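Local coordinates for protein acyl-CoA dehydrogenase (Geobacillus kaustophilus, PDB 2PG0) that probably uses bound FAD to introduce a double bond at the alpha-beta position of acyl chains, as an acyl-CoA dehydrogenase family member, at residues 150-155 / 188-193. Residues are numbered along the deposited sequence; the frame is centred on the assembly and turned at random.
Sequences DYYIVN and SLLVVE
Leu190 reaches across from strand 187-193 and sets its two methyl groups against Tyr152 and Val154 of strand 151-161. Chi1 of Leu190 is -176°, with CG opposite the backbone N; this brings CD1 to Tyr152 and CD2 to both partners. One branch, CD1 of Leu190, lies 3.7 Å from CD2 of Tyr152 and comes to the ring obliquely, beside CD2 and CE2. CD2 of Leu190 lies 3.7 Å from CG2 of Val154. The same Leu190 CD2 also touches CB of Tyr152, at 3.8 Å. The side chains of Val154 and Leu190 lie alongside one another, pointing in opposing senses. No hydrogen bond joins the two segments, and the CA atoms of Tyr152 and Leu190 stay 8.9 Å apart. The strands belong to different sheets, so the contact packs one sheet on the other within the beta-rich middle domain. Val225 of strand 223-226 touches both Val154 and Leu190. The hydroxyl of Tyr152 is hydrogen-bonded to Glu234. Were Tyr152 an alanine, CD1 of Leu190 would probably lose its aromatic neighbour, and Glu234 its hydroxyl partner. All three touching residues are buried, and the two sheets meet here through apolar side-chain contacts, with no polar link between the segments.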
loop_
_atom_site.group_PDB
_atom_site.type_symbol
_atom_site.label_atom_id
_atom_site.label_comp_id
_atom_site.label_asym_id
_atom_site.label_seq_id
_atom_site.Cartn_x
_atom_site.Cartn_y
_atom_site.Cartn_z
ATOM N N ASP A 150 54.404 18.252 -9.681
ATOM C CA ASP A 150 54.124 17.706 -8.349
ATOM C C ASP A 150 52.667 17.930 -7.926
ATOM O O ASP A 150 52.334 17.804 -6.742
ATOM C CB ASP A 150 55.051 18.337 -7.301
ATOM C CG ASP A 150 56.525 18.069 -7.565
ATOM O OD1 ASP A 150 56.883 16.948 -7.983
ATOM O OD2 ASP A 150 57.336 18.991 -7.329
ATOM N N TYR A 151 51.809 18.262 -8.890
ATOM C CA TYR A 151 50.424 18.642 -8.609
ATOM C C TYR A 151 49.411 17.939 -9.501
ATOM O O TYR A 151 49.751 17.460 -10.585
ATOM C CB TYR A 151 50.247 20.151 -8.776
ATOM C CG TYR A 151 51.026 20.977 -7.788
ATOM C CD1 TYR A 151 50.462 21.348 -6.570
ATOM C CD2 TYR A 151 52.332 21.392 -8.071
ATOM C CE1 TYR A 151 51.172 22.108 -5.652
ATOM C CE2 TYR A 151 53.052 22.150 -7.157
ATOM C CZ TYR A 151 52.463 22.507 -5.953
ATOM O OH TYR A 151 53.161 23.260 -5.042
ATOM N N TYR A 152 48.170 17.875 -9.018
ATOM C CA TYR A 152 47.017 17.547 -9.846
ATOM C C TYR A 152 46.259 18.837 -10.126
ATOM O O TYR A 152 45.965 19.602 -9.203
ATOM C CB TYR A 152 46.081 16.570 -9.134
ATOM C CG TYR A 152 46.564 15.146 -9.088
ATOM C CD1 TYR A 152 46.396 14.300 -10.185
ATOM C CD2 TYR A 152 47.167 14.633 -7.945
ATOM C CE1 TYR A 152 46.833 12.987 -10.149
ATOM C CE2 TYR A 152 47.607 13.319 -7.896
ATOM C CZ TYR A 152 47.435 12.503 -9.003
ATOM O OH TYR A 152 47.861 11.201 -8.962
ATOM N N ILE A 153 45.959 19.084 -11.397
ATOM C CA ILE A 153 45.138 20.227 -11.771
ATOM C C ILE A 153 43.690 19.741 -11.858
ATOM O O ILE A 153 43.356 18.912 -12.711
ATOM C CB ILE A 153 45.592 20.878 -13.109
ATOM C CG1 ILE A 153 47.104 21.201 -13.111
ATOM C CG2 ILE A 153 44.746 22.113 -13.423
ATOM C CD1 ILE A 153 47.624 21.963 -11.893
ATOM N N VAL A 154 42.849 20.243 -10.952
ATOM C CA VAL A 154 41.479 19.737 -10.807
ATOM C C VAL A 154 40.441 20.697 -11.393
ATOM O O VAL A 154 40.425 21.896 -11.089
ATOM C CB VAL A 154 41.134 19.386 -9.329
ATOM C CG1 VAL A 154 39.750 18.736 -9.227
ATOM C CG2 VAL A 154 42.184 18.463 -8.737
ATOM N N ASN A 155 39.584 20.146 -12.247
ATOM C CA ASN A 155 38.512 20.900 -12.865
ATOM C C ASN A 155 37.203 20.136 -12.767
ATOM O O ASN A 155 37.133 18.964 -13.132
ATOM C CB ASN A 155 38.845 21.200 -14.324
ATOM C CG ASN A 155 39.807 22.350 -14.467
ATOM O OD1 ASN A 155 39.432 23.508 -14.296
ATOM N ND2 ASN A 155 41.059 22.039 -14.788
ATOM N N SER A 188 39.923 8.239 -9.244
ATOM C CA SER A 188 40.838 8.274 -8.115
ATOM C C SER A 188 40.255 9.127 -7.006
ATOM O O SER A 188 39.400 9.977 -7.257
ATOM C CB SER A 188 42.177 8.866 -8.546
ATOM O OG SER A 188 42.786 8.059 -9.537
ATOM N N LEU A 189 40.718 8.899 -5.782
ATOM C CA LEU A 189 40.344 9.746 -4.654
ATOM C C LEU A 189 41.484 10.700 -4.321
ATOM O O LEU A 189 42.624 10.284 -4.157
ATOM C CB LEU A 189 39.935 8.912 -3.433
ATOM C CG LEU A 189 38.771 7.930 -3.630
ATOM C CD1 LEU A 189 38.399 7.259 -2.313
ATOM C CD2 LEU A 189 37.551 8.607 -4.268
ATOM N N LEU A 190 41.159 11.983 -4.245
ATOM C CA LEU A 190 42.142 13.021 -3.987
ATOM C C LEU A 190 41.654 13.905 -2.837
ATOM O O LEU A 190 40.534 14.413 -2.870
ATOM C CB LEU A 190 42.359 13.836 -5.267
ATOM C CG LEU A 190 43.409 14.945 -5.351
ATOM C CD1 LEU A 190 44.820 14.404 -5.140
ATOM C CD2 LEU A 190 43.307 15.628 -6.700
ATOM N N VAL A 191 42.487 14.068 -1.813
ATOM C CA VAL A 191 42.132 14.922 -0.677
ATOM C C VAL A 191 42.386 16.390 -1.024
ATOM O O VAL A 191 43.510 16.770 -1.376
ATOM C CB VAL A 191 42.905 14.519 0.613
ATOM C CG1 VAL A 191 42.597 15.484 1.756
ATOM C CG2 VAL A 191 42.581 13.085 1.006
ATOM N N VAL A 192 41.344 17.211 -0.937
ATOM C CA VAL A 192 41.479 18.640 -1.207
ATOM C C VAL A 192 41.362 19.415 0.098
ATOM O O VAL A 192 40.381 19.280 0.828
ATOM C CB VAL A 192 40.455 19.145 -2.253
ATOM C CG1 VAL A 192 40.567 20.662 -2.447
ATOM C CG2 VAL A 192 40.667 18.431 -3.586
ATOM N N GLU A 193 42.376 20.223 0.385
ATOM C CA GLU A 193 42.429 20.968 1.638
ATOM C C GLU A 193 41.844 22.366 1.476
ATOM O O GLU A 193 41.826 22.915 0.376
ATOM C CB GLU A 193 43.874 21.027 2.150
ATOM C CG GLU A 193 44.444 19.664 2.500
ATOM C CD GLU A 193 45.893 19.716 2.949
ATOM O OE1 GLU A 193 46.755 20.110 2.134
ATOM O OE2 GLU A 193 46.168 19.349 4.116
#